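Local coordinates for protease Do-like 8, chloroplastic (Arabidopsis thaliana, PDB 4IC6), which probably acts as a serine endopeptidase of the HtrA/Deg family in the chloroplast thylakoid, using a charge-relay active site to cleave proteins, at residues Y77-Y82 / L127-V132; V70-Q75 / I142-S147; V173-N178 / G192-A197; C156-N161 / G206-S211. The protein carries 1 engineered substitution. One frame throughout, in Å; residues are numbered along the deposited sequence.

Interaction 1: Y77-Y82 / L127-V132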
loop_
_atom_site.group_PDB
_atom_site.type_symbol
_atom_site.label_atom_id
_atom_site.label_comp_id
_atom_site.label_asym_id
_atom_site.label_seq_id
_atom_site.Cartn_x
_atom_site.Cartn_y
_atom_site.Cartn_z
ATOM N N TYR A 77 38.783 1.853 19.110
ATOM C CA TYR A 77 38.170 2.301 17.862
ATOM C C TYR A 77 37.060 1.343 17.441
ATOM O O TYR A 77 37.261 0.134 17.390
ATOM C CB TYR A 77 39.217 2.483 16.760
ATOM C CG TYR A 77 40.095 3.692 17.002
ATOM C CD1 TYR A 77 39.580 4.979 16.898
ATOM C CD2 TYR A 77 41.431 3.549 17.357
ATOM C CE1 TYR A 77 40.378 6.097 17.137
ATOM C CE2 TYR A 77 42.239 4.658 17.593
ATOM C CZ TYR A 77 41.707 5.930 17.478
ATOM O OH TYR A 77 42.503 7.033 17.711
ATOM N N ILE A 78 35.890 1.905 17.151
ATOM C CA ILE A 78 34.700 1.137 16.809
ATOM C C ILE A 78 34.275 1.499 15.399
ATOM O O ILE A 78 34.188 2.678 15.079
ATOM C CB ILE A 78 33.519 1.488 17.743
ATOM C CG1 ILE A 78 33.898 1.260 19.205
ATOM C CG2 ILE A 78 32.278 0.678 17.354
ATOM C CD1 ILE A 78 34.429 -0.131 19.484
ATOM N N VAL A 79 34.007 0.497 14.561
ATOM C CA VAL A 79 33.564 0.758 13.193
ATOM C C VAL A 79 32.096 0.375 13.007
ATOM O O VAL A 79 31.656 -0.680 13.488
ATOM C CB VAL A 79 34.426 -0.001 12.166
ATOM C CG1 VAL A 79 33.846 0.133 10.742
ATOM C CG2 VAL A 79 35.845 0.504 12.206
ATOM N N THR A 80 31.337 1.240 12.334
ATOM C CA THR A 80 29.913 0.989 12.080
ATOM C C THR A 80 29.471 1.690 10.797
ATOM O O THR A 80 30.281 2.348 10.139
ATOM C CB THR A 80 29.048 1.489 13.264
ATOM O OG1 THR A 80 27.708 0.985 13.153
ATOM C CG2 THR A 80 29.022 3.017 13.294
ATOM N N ASN A 81 28.196 1.562 10.441
ATOM C CA ASN A 81 27.649 2.376 9.358
ATOM C C ASN A 81 27.451 3.826 9.801
ATOM O O ASN A 81 27.113 4.109 10.960
ATOM C CB ASN A 81 26.293 1.853 8.876
ATOM C CG ASN A 81 26.399 0.567 8.089
ATOM O OD1 ASN A 81 25.704 -0.405 8.386
ATOM N ND2 ASN A 81 27.258 0.553 7.077
ATOM N N TYR A 82 27.653 4.735 8.854
ATOM C CA TYR A 82 27.289 6.129 9.007
ATOM C C TYR A 82 25.816 6.150 9.417
ATOM O O TYR A 82 25.422 6.865 10.330
ATOM C CB TYR A 82 27.512 6.852 7.669
ATOM C CG TYR A 82 27.231 8.349 7.654
ATOM C CD1 TYR A 82 28.265 9.267 7.517
ATOM C CD2 TYR A 82 25.932 8.838 7.717
ATOM C CE1 TYR A 82 28.015 10.638 7.480
ATOM C CE2 TYR A 82 25.675 10.200 7.681
ATOM C CZ TYR A 82 26.725 11.093 7.565
ATOM O OH TYR A 82 26.476 12.447 7.534
ATOM N N LEU A 127 30.212 4.735 6.350
ATOM C CA LEU A 127 31.023 4.257 7.459
ATOM C C LEU A 127 31.252 5.351 8.475
ATOM O O LEU A 127 31.389 6.524 8.119
ATOM C CB LEU A 127 32.372 3.733 6.965
ATOM C CG LEU A 127 32.253 2.486 6.091
ATOM C CD1 LEU A 127 33.566 2.234 5.354
ATOM C CD2 LEU A 127 31.852 1.295 6.961
ATOM N N ALA A 128 31.283 4.956 9.742
ATOM C CA ALA A 128 31.555 5.888 10.840
ATOM C C ALA A 128 32.481 5.199 11.813
ATOM O O ALA A 128 32.462 3.974 11.936
ATOM C CB ALA A 128 30.266 6.293 11.538
ATOM N N VAL A 129 33.301 5.988 12.501
ATOM C CA VAL A 129 34.205 5.441 13.490
ATOM C C VAL A 129 33.981 6.144 14.827
ATOM O O VAL A 129 33.978 7.369 14.891
ATOM C CB VAL A 129 35.673 5.601 13.036
ATOM C CG1 VAL A 129 36.633 5.025 14.087
ATOM C CG2 VAL A 129 35.881 4.908 11.698
ATOM N N LEU A 130 33.761 5.357 15.877
ATOM C CA LEU A 130 33.642 5.897 17.229
ATOM C C LEU A 130 34.870 5.502 18.040
ATOM O O LEU A 130 35.670 4.654 17.625
ATOM C CB LEU A 130 32.375 5.401 17.930
ATOM C CG LEU A 130 31.037 5.584 17.209
ATOM C CD1 LEU A 130 29.908 5.161 18.130
ATOM C CD2 LEU A 130 30.847 7.023 16.783
ATOM N N LYS A 131 35.015 6.113 19.201
ATOM C CA LYS A 131 36.139 5.804 20.065
ATOM C C LYS A 131 35.602 5.601 21.468
ATOM O O LYS A 131 34.894 6.460 22.002
ATOM C CB LYS A 131 37.166 6.929 20.002
ATOM C CG LYS A 131 38.281 6.865 21.011
ATOM C CD LYS A 131 39.260 5.741 20.706
ATOM C CE LYS A 131 40.432 5.811 21.704
ATOM N NZ LYS A 131 41.650 6.409 21.098
ATOM N N VAL A 132 35.935 4.449 22.045
ATOM C CA VAL A 132 35.477 4.037 23.370
ATOM C C VAL A 132 36.666 4.018 24.328
ATOM O O VAL A 132 37.772 3.659 23.936
ATOM C CB VAL A 132 34.838 2.621 23.267
ATOM C CG1 VAL A 132 35.199 1.762 24.442
ATOM C CG2 VAL A 132 33.325 2.713 23.081
#

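Interaction 2: V70-Q75 / I142-S147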
loop_
_atom_site.group_PDB
_atom_site.type_symbol
_atom_site.label_atom_id
_atom_site.label_comp_id
_atom_site.label_asym_id
_atom_site.label_seq_id
_atom_site.Cartn_x
_atom_site.Cartn_y
_atom_site.Cartn_z
ATOM N N VAL A 70 31.694 -2.908 15.114
ATOM C CA VAL A 70 32.755 -3.885 15.208
ATOM C C VAL A 70 33.952 -3.256 15.951
ATOM O O VAL A 70 34.335 -2.132 15.652
ATOM C CB VAL A 70 33.148 -4.315 13.786
ATOM C CG1 VAL A 70 34.600 -4.702 13.722
ATOM C CG2 VAL A 70 32.241 -5.448 13.309
ATOM N N VAL A 71 34.508 -3.965 16.931
ATOM C CA VAL A 71 35.736 -3.510 17.593
ATOM C C VAL A 71 36.895 -3.563 16.598
ATOM O O VAL A 71 37.305 -4.649 16.156
ATOM C CB VAL A 71 36.079 -4.379 18.787
ATOM C CG1 VAL A 71 37.406 -3.898 19.419
ATOM C CG2 VAL A 71 34.943 -4.349 19.824
ATOM N N TRP A 72 37.400 -2.393 16.222
ATOM C CA TRP A 72 38.417 -2.295 15.172
ATOM C C TRP A 72 39.818 -2.600 15.704
ATOM O O TRP A 72 40.608 -3.274 15.045
ATOM C CB TRP A 72 38.392 -0.903 14.539
ATOM C CG TRP A 72 39.283 -0.751 13.341
ATOM C CD1 TRP A 72 40.389 0.047 13.229
ATOM C CD2 TRP A 72 39.144 -1.422 12.084
ATOM N NE1 TRP A 72 40.939 -0.081 11.972
ATOM C CE2 TRP A 72 40.195 -0.979 11.253
ATOM C CE3 TRP A 72 38.236 -2.360 11.583
ATOM C CZ2 TRP A 72 40.358 -1.443 9.940
ATOM C CZ3 TRP A 72 38.395 -2.811 10.281
ATOM C CH2 TRP A 72 39.447 -2.352 9.477
ATOM N N ASP A 73 40.129 -2.096 16.895
ATOM C CA ASP A 73 41.431 -2.375 17.487
ATOM C C ASP A 73 41.437 -2.278 19.004
ATOM O O ASP A 73 40.418 -1.975 19.630
ATOM C CB ASP A 73 42.517 -1.483 16.875
ATOM C CG ASP A 73 42.302 -0.008 17.163
ATOM O OD1 ASP A 73 41.695 0.329 18.205
ATOM O OD2 ASP A 73 42.752 0.816 16.338
ATOM N N GLY A 74 42.601 -2.539 19.592
ATOM C CA GLY A 74 42.719 -2.581 21.034
ATOM C C GLY A 74 42.677 -1.216 21.690
ATOM O O GLY A 74 42.775 -1.119 22.904
ATOM N N GLN A 75 42.531 -0.162 20.896
ATOM C CA GLN A 75 42.536 1.189 21.449
ATOM C C GLN A 75 41.126 1.711 21.679
ATOM O O GLN A 75 40.947 2.810 22.195
ATOM C CB GLN A 75 43.311 2.145 20.538
ATOM C CG GLN A 75 44.787 1.815 20.404
ATOM C CD GLN A 75 45.413 2.467 19.191
ATOM O OE1 GLN A 75 45.433 1.888 18.100
ATOM N NE2 GLN A 75 45.921 3.685 19.368
ATOM N N ILE A 142 38.080 -7.337 15.851
ATOM C CA ILE A 142 37.664 -8.231 14.787
ATOM C C ILE A 142 38.890 -8.573 13.943
ATOM O O ILE A 142 39.791 -7.751 13.800
ATOM C CB ILE A 142 36.615 -7.535 13.905
ATOM C CG1 ILE A 142 35.772 -8.563 13.156
ATOM C CG2 ILE A 142 37.278 -6.511 12.973
ATOM C CD1 ILE A 142 34.843 -9.339 14.078
ATOM N N LYS A 143 38.936 -9.786 13.403
ATOM C CA LYS A 143 39.988 -10.164 12.456
ATOM C C LYS A 143 39.535 -9.852 11.035
ATOM O O LYS A 143 38.443 -10.248 10.626
ATOM C CB LYS A 143 40.309 -11.655 12.567
ATOM C CG LYS A 143 41.465 -12.112 11.687
ATOM C CD LYS A 143 42.199 -13.294 12.320
ATOM C CE LYS A 143 43.393 -13.749 11.485
ATOM N NZ LYS A 143 43.002 -14.580 10.307
ATOM N N VAL A 144 40.370 -9.148 10.276
ATOM C CA VAL A 144 39.963 -8.666 8.963
ATOM C C VAL A 144 40.655 -9.431 7.839
ATOM O O VAL A 144 41.865 -9.642 7.880
ATOM C CB VAL A 144 40.251 -7.170 8.804
ATOM C CG1 VAL A 144 39.757 -6.686 7.446
ATOM C CG2 VAL A 144 39.597 -6.378 9.936
ATOM N N GLY A 145 39.874 -9.841 6.841
ATOM C CA GLY A 145 40.384 -10.597 5.712
ATOM C C GLY A 145 40.396 -9.781 4.427
ATOM O O GLY A 145 40.141 -8.578 4.438
ATOM N N GLN A 146 40.676 -10.444 3.312
ATOM C CA GLN A 146 40.792 -9.768 2.030
ATOM C C GLN A 146 39.535 -9.963 1.189
ATOM O O GLN A 146 39.274 -11.058 0.686
ATOM C CB GLN A 146 42.020 -10.279 1.278
ATOM N N SER A 147 38.758 -8.903 1.000
ATOM C CA SER A 147 37.534 -9.049 0.212
ATOM C C SER A 147 37.816 -9.237 -1.283
ATOM O O SER A 147 36.978 -9.749 -2.017
ATOM C CB SER A 147 36.588 -7.877 0.442
ATOM O OG SER A 147 37.233 -6.649 0.172
HETATM O O HOH W 1 40.824 -4.950 12.915
#

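Interaction 3: V173-N178 / G192-A197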
loop_
_atom_site.group_PDB
_atom_site.type_symbol
_atom_site.label_atom_id
_atom_site.label_comp_id
_atom_site.label_asym_id
_atom_site.label_seq_id
_atom_site.Cartn_x
_atom_site.Cartn_y
_atom_site.Cartn_z
ATOM N N VAL A 173 25.294 -17.433 1.437
ATOM C CA VAL A 173 26.496 -17.431 0.623
ATOM C C VAL A 173 26.766 -16.058 0.056
ATOM O O VAL A 173 25.876 -15.210 -0.003
ATOM C CB VAL A 173 26.380 -18.405 -0.568
ATOM C CG1 VAL A 173 26.184 -19.826 -0.054
ATOM C CG2 VAL A 173 25.214 -17.980 -1.466
ATOM N N ILE A 174 27.996 -15.860 -0.404
ATOM C CA ILE A 174 28.273 -14.723 -1.251
ATOM C C ILE A 174 27.497 -14.932 -2.560
ATOM O O ILE A 174 27.695 -15.928 -3.264
ATOM C CB ILE A 174 29.778 -14.601 -1.551
ATOM C CG1 ILE A 174 30.572 -14.446 -0.251
ATOM C CG2 ILE A 174 30.043 -13.433 -2.479
ATOM C CD1 ILE A 174 30.067 -13.311 0.659
ATOM N N SER A 175 26.629 -13.975 -2.873
ATOM C CA SER A 175 25.651 -14.102 -3.961
ATOM C C SER A 175 26.087 -13.316 -5.184
ATOM O O SER A 175 25.747 -13.665 -6.307
ATOM C CB SER A 175 24.290 -13.562 -3.500
ATOM O OG SER A 175 23.401 -13.393 -4.601
ATOM N N GLY A 176 26.858 -12.262 -4.961
ATOM C CA GLY A 176 27.311 -11.413 -6.054
ATOM C C GLY A 176 28.422 -10.488 -5.600
ATOM O O GLY A 176 28.606 -10.254 -4.398
ATOM N N LEU A 177 29.190 -9.967 -6.545
ATOM C CA LEU A 177 30.313 -9.129 -6.163
ATOM C C LEU A 177 30.237 -7.844 -6.950
ATOM O O LEU A 177 29.644 -7.806 -8.029
ATOM C CB LEU A 177 31.640 -9.854 -6.427
ATOM C CG LEU A 177 32.420 -10.607 -5.344
ATOM C CD1 LEU A 177 31.786 -10.548 -3.946
ATOM C CD2 LEU A 177 32.751 -12.038 -5.779
ATOM N N ASN A 178 30.824 -6.789 -6.399
ATOM C CA ASN A 178 30.884 -5.503 -7.077
ATOM C C ASN A 178 29.500 -4.967 -7.465
ATOM O O ASN A 178 29.306 -4.475 -8.573
ATOM C CB ASN A 178 31.809 -5.602 -8.301
ATOM C CG ASN A 178 33.250 -5.982 -7.924
ATOM O OD1 ASN A 178 33.875 -5.351 -7.057
ATOM N ND2 ASN A 178 33.775 -7.025 -8.566
ATOM N N GLY A 192 30.091 -3.131 -3.807
ATOM C CA GLY A 192 29.594 -3.886 -2.664
ATOM C C GLY A 192 29.508 -5.392 -2.842
ATOM O O GLY A 192 29.523 -5.923 -3.961
ATOM N N ILE A 193 29.406 -6.096 -1.717
ATOM C CA ILE A 193 29.196 -7.530 -1.733
ATOM C C ILE A 193 27.704 -7.811 -1.620
ATOM O O ILE A 193 27.018 -7.201 -0.799
ATOM C CB ILE A 193 29.878 -8.193 -0.528
ATOM C CG1 ILE A 193 31.399 -8.016 -0.606
ATOM C CG2 ILE A 193 29.487 -9.669 -0.419
ATOM C CD1 ILE A 193 32.103 -8.329 0.749
ATOM N N GLN A 194 27.202 -8.729 -2.444
ATOM C CA GLN A 194 25.831 -9.216 -2.272
ATOM C C GLN A 194 25.836 -10.589 -1.596
ATOM O O GLN A 194 26.597 -11.475 -1.975
ATOM C CB GLN A 194 25.085 -9.291 -3.621
ATOM C CG GLN A 194 23.594 -9.577 -3.485
ATOM C CD GLN A 194 22.903 -9.597 -4.850
ATOM O OE1 GLN A 194 22.548 -8.550 -5.389
ATOM N NE2 GLN A 194 22.724 -10.784 -5.409
ATOM N N THR A 195 24.960 -10.789 -0.617
ATOM C CA THR A 195 24.860 -12.105 0.030
ATOM C C THR A 195 23.396 -12.489 0.123
ATOM O O THR A 195 22.531 -11.615 0.077
ATOM C CB THR A 195 25.453 -12.074 1.475
ATOM O OG1 THR A 195 25.263 -13.346 2.115
ATOM C CG2 THR A 195 24.764 -11.015 2.290
ATOM N N ASP A 196 23.111 -13.786 0.224
ATOM C CA ASP A 196 21.749 -14.203 0.507
ATOM C C ASP A 196 21.519 -14.526 1.989
ATOM O O ASP A 196 20.445 -15.001 2.349
ATOM C CB ASP A 196 21.211 -15.291 -0.463
ATOM C CG ASP A 196 21.823 -16.675 -0.252
ATOM O OD1 ASP A 196 22.688 -16.857 0.638
ATOM O OD2 ASP A 196 21.413 -17.630 -1.006
ATOM N N ALA A 197 22.514 -14.267 2.843
ATOM C CA ALA A 197 22.236 -14.138 4.283
ATOM C C ALA A 197 21.339 -12.924 4.492
ATOM O O ALA A 197 21.556 -11.877 3.888
ATOM C CB ALA A 197 23.542 -13.986 5.106
#

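Interaction 4: C156-N161 / G206-S211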
loop_
_atom_site.group_PDB
_atom_site.type_symbol
_atom_site.label_atom_id
_atom_site.label_comp_id
_atom_site.label_asym_id
_atom_site.label_seq_id
_atom_site.Cartn_x
_atom_site.Cartn_y
_atom_site.Cartn_z
ATOM N N CYS A 156 28.996 -17.254 4.195
ATOM C CA CYS A 156 29.198 -16.046 5.007
ATOM C C CYS A 156 28.237 -15.980 6.194
ATOM O O CYS A 156 27.118 -16.506 6.134
ATOM C CB CYS A 156 29.100 -14.776 4.160
ATOM S SG CYS A 156 27.641 -14.590 3.117
ATOM N N LEU A 157 28.683 -15.336 7.272
ATOM C CA LEU A 157 27.845 -15.163 8.455
ATOM C C LEU A 157 27.711 -13.688 8.782
ATOM O O LEU A 157 28.703 -12.967 8.864
ATOM C CB LEU A 157 28.391 -15.905 9.689
ATOM C CG LEU A 157 29.499 -16.959 9.689
ATOM C CD1 LEU A 157 29.641 -17.514 11.116
ATOM C CD2 LEU A 157 29.279 -18.094 8.698
ATOM N N ALA A 158 26.477 -13.242 8.969
ATOM C CA ALA A 158 26.210 -11.858 9.325
ATOM C C ALA A 158 25.816 -11.826 10.805
ATOM O O ALA A 158 24.828 -12.462 11.202
ATOM C CB ALA A 158 25.077 -11.305 8.446
ATOM N N ILE A 159 26.603 -11.123 11.616
ATOM C CA ILE A 159 26.391 -11.084 13.059
ATOM C C ILE A 159 25.933 -9.678 13.444
ATOM O O ILE A 159 26.406 -8.686 12.891
ATOM C CB ILE A 159 27.681 -11.493 13.828
ATOM C CG1 ILE A 159 28.141 -12.883 13.377
ATOM C CG2 ILE A 159 27.477 -11.443 15.339
ATOM C CD1 ILE A 159 29.297 -13.469 14.171
ATOM N N GLY A 160 24.986 -9.602 14.374
ATOM C CA GLY A 160 24.545 -8.331 14.919
ATOM C C GLY A 160 24.482 -8.340 16.433
ATOM O O GLY A 160 24.445 -9.389 17.071
ATOM N N ASN A 161 24.485 -7.150 17.016
ATOM C CA ASN A 161 24.225 -6.980 18.438
ATOM C C ASN A 161 23.331 -5.756 18.481
ATOM O O ASN A 161 23.789 -4.652 18.769
ATOM C CB ASN A 161 25.541 -6.761 19.180
ATOM C CG ASN A 161 25.355 -6.461 20.660
ATOM O OD1 ASN A 161 24.231 -6.428 21.185
ATOM N ND2 ASN A 161 26.473 -6.243 21.349
ATOM N N GLY A 206 26.987 -4.431 11.671
ATOM C CA GLY A 206 27.746 -5.568 12.151
ATOM C C GLY A 206 28.589 -6.184 11.046
ATOM O O GLY A 206 28.540 -5.746 9.893
ATOM N N PRO A 207 29.393 -7.191 11.396
ATOM C CA PRO A 207 30.332 -7.765 10.437
ATOM C C PRO A 207 29.680 -8.842 9.605
ATOM O O PRO A 207 28.843 -9.597 10.121
ATOM C CB PRO A 207 31.372 -8.425 11.342
ATOM C CG PRO A 207 30.546 -8.914 12.517
ATOM C CD PRO A 207 29.483 -7.843 12.720
ATOM N N LEU A 208 30.092 -8.913 8.347
ATOM C CA LEU A 208 29.903 -10.096 7.533
ATOM C C LEU A 208 31.198 -10.890 7.595
ATOM O O LEU A 208 32.255 -10.363 7.251
ATOM C CB LEU A 208 29.614 -9.694 6.088
ATOM C CG LEU A 208 29.245 -10.859 5.170
ATOM C CD1 LEU A 208 27.897 -11.430 5.640
ATOM C CD2 LEU A 208 29.159 -10.402 3.715
ATOM N N LEU A 209 31.132 -12.154 8.021
ATOM C CA LEU A 209 32.348 -12.959 8.145
ATOM C C LEU A 209 32.422 -14.078 7.095
ATOM O O LEU A 209 31.385 -14.587 6.645
ATOM C CB LEU A 209 32.457 -13.567 9.548
ATOM C CG LEU A 209 32.400 -12.613 10.741
ATOM C CD1 LEU A 209 32.507 -13.441 12.013
ATOM C CD2 LEU A 209 33.540 -11.577 10.673
ATOM N N ASP A 210 33.638 -14.453 6.702
ATOM C CA ASP A 210 33.801 -15.661 5.883
ATOM C C ASP A 210 33.847 -16.918 6.767
ATOM O O ASP A 210 33.697 -16.835 8.004
ATOM C CB ASP A 210 35.012 -15.567 4.913
ATOM C CG ASP A 210 36.366 -15.488 5.630
ATOM O OD1 ASP A 210 36.451 -15.810 6.828
ATOM O OD2 ASP A 210 37.364 -15.129 4.969
ATOM N N SER A 211 34.034 -18.080 6.141
ATOM C CA SER A 211 34.024 -19.345 6.867
ATOM C C SER A 211 35.205 -19.471 7.815
ATOM O O SER A 211 35.227 -20.366 8.662
ATOM C CB SER A 211 34.000 -20.545 5.911
ATOM O OG SER A 211 35.134 -20.531 5.057
#

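Interaction 1: Y77-Y82 / L127-V132
Ile78 with Leu130, and Thr80 with Ala128, are the hydrogen-bonded pairs here, each tied by two backbone bonds. Those of the first pair, Ile78 N to Leu130 O and Leu130 N to Ile78 O, both measure 2.8 Å. Ile78 O also takes a CA-H...O contact from Val129 CA at 3.2 Å.

Strands 77-80 and 127-131 run antiparallel at 153°, next to each other in the first of the two six-stranded barrels of a chymotrypsin-like protease. Their pairing brings together the chain before His83 and the chain after Asp126, two predicted charge-relay residues, and Asn81 ND2 bonds to Asp126 O.

The apolar contacts fall on two faces. On that of Tyr77, Val79 and Val129, Val129 CG1 lies 4.1 Å from Tyr77 CD1, and helix 238-251 packs here through Val245, Leu248 and Ile249. On the other face Ile78 CB meets Leu130 CB at 4.1 Å, while Thr80 turns its CG2 methyl to Ala128 CB and bonds through OG1 to Ser68 O. Val43 and Ile45 of strand 42-47 also pack against this side.

The aromatic contact belongs to Lys131. With CG anti to its N (chi1 170°) and a bend at the next bond, its chain lays CD over one face of the Tyr77 ring, 3.9 Å from the centroid and offset toward the rim. NZ forms an off-centre cation-pi contact 4.2 Å from the same centroid, 34° off the normal.

Interaction 2: V70-Q75 / I142-S147
Ile142 meets the end of strand 67-71 with both backbone and side chain. Its N donates to Val71 O at 2.8 Å in a nearly straight bond of 168°. Its CG2 methyl presses on Val70 CG1 at 3.3 Å, closer than methyl groups usually pack, and the two side chains cross at about a right angle. At chi1 -158° CG1 lies opposite the backbone N and CG2 falls between that N and the carbonyl carbon, turned to Val70. From the carbonyl of Ile142, a water reaches back to the first segment, donating 3.1 Å to Ile142 O and 2.7 Å to Trp72 O.

Two residues on, Val144 puts its CG2 methyl 3.8 Å from Trp72 CZ3, again crossing at about a right angle, at the benzene end of the indole. The Trp72 side chain also packs on Val241, Leu242 and Val245 of helix 238-251. Farther along, Ser147 OG bonds to Ser239 N at the start of the same helix.

Residues 142-147 belong to the linker that carries the chain from the first barrel of the protease domain to the second. The contact is mainly apolar: one direct backbone bond and one water bridge tie the linker to the strand end and the residue after it, while the methyl groups and the indole provide the close packing.

Interaction 3: V173-N178 / G192-A197
Gln194 grips Ser175 twice, by side chain and by backbone. Its CG points opposite the backbone N (chi1 -171°) and the chain runs on extended, so the amide arrives at Ser175 OG, where NE2 donates at 2.8 Å with the oxygen in the amide plane. Ser175 OG also bonds to Leu169 O of the second subunit. An alanine in place of Gln194 would probably leave Ser175 OG without its donor within the chain and freer to turn from that subunit contact.

Ser175 and Gly176 form a classic beta bulge opposite Gln194, whose O accepts from Ser175 N at 2.7 Å and Gly176 N at 3.1 Å, both from the same face of the carbonyl plane; Gln194 N returns a bond to Gly176 O. A CB on Gly176 would sit tight against that of Gln194.

At the far end Asp196 CG stands between its backbone N and carbonyl carbon (chi1 72°). This folds the carboxylate back so that OD1 takes Val173 N at 2.8 Å, while OD2 accepts from Val171 N of the second subunit. Val173 O receives Asp196 N in return.

On the other side Ile193 is met by two apolar ends: Ile174 CD1 touches its CG2 at 3.8 Å, and Leu177 CD1 its CG1 at 4.2 Å. In the second barrel strand 168-176 is flanked by 155-160 and 192-195, and 192-195 passes on to 233-237; Cys156 packs on Ile174.

Interaction 4: C156-N161 / G206-S211
Leu157 and Leu209 form the central hydrogen-bonded pair: Leu209 N gives 2.7 Å to Leu157 O, and Leu157 N gives 2.9 Å to Leu209 O. Two residues along, Ile159 N reaches Pro207 O at 3.1 Å, nearly straight at 171°; proline has no N-H to answer it. Instead the ring leans on Ile159, with Pro207 CD 3.2 Å from Ile159 O and CG beside Ile159 CB. An alanine in place of Pro207 would probably leave the flank of Ile159 less covered and the chain after Gly206 freer to turn.

Leu208 swings CG away from its own N (chi1 -174°), laying CD1 against Cys156 CB at 3.9 Å and Ala158 CB at 4.0 Å. On the other face Ile159 CD1 meets Leu209 CD1 at 3.9 Å.

Farther out, Leu34 and Asn38 of helix 26-39 pack on the side of Leu157, Ile159 and Leu209, while Ile216 and Asn219 of strand 215-219 touch Leu208. Strands 155-160 and 207-210, the ends of the sheet order, meet here and close the second barrel. Gly206 lies two residues after Ala204, an engineered substitution at a predicted charge-relay position. No side-chain hydrogen bond or salt bridge joins the segments, so the contact rests on three backbone bonds and buried, mostly aliphatic packing on both faces.

From the N terminus, residues 70-75 come first, and 77-82 follows after a short turn. The chain then makes the rest of the first barrel before 127-132 closes interaction 1; interaction 2 closes later, at 142-147, so it encloses interaction 1. The linker then enters the second barrel. There 156-161 opens interaction 4, and interaction 3 opens and closes within it before 206-211 completes the outer loop. None of the four cross. Each half of the protease domain thus has one strand pairing inside a wider closure, the first ending in the linker. Interaction 2 touches interaction 4 where Val70 CG2 packs on Pro207 CB, joining the barrels; interactions 1 and 3 lie farthest apart, centres about 23 Å.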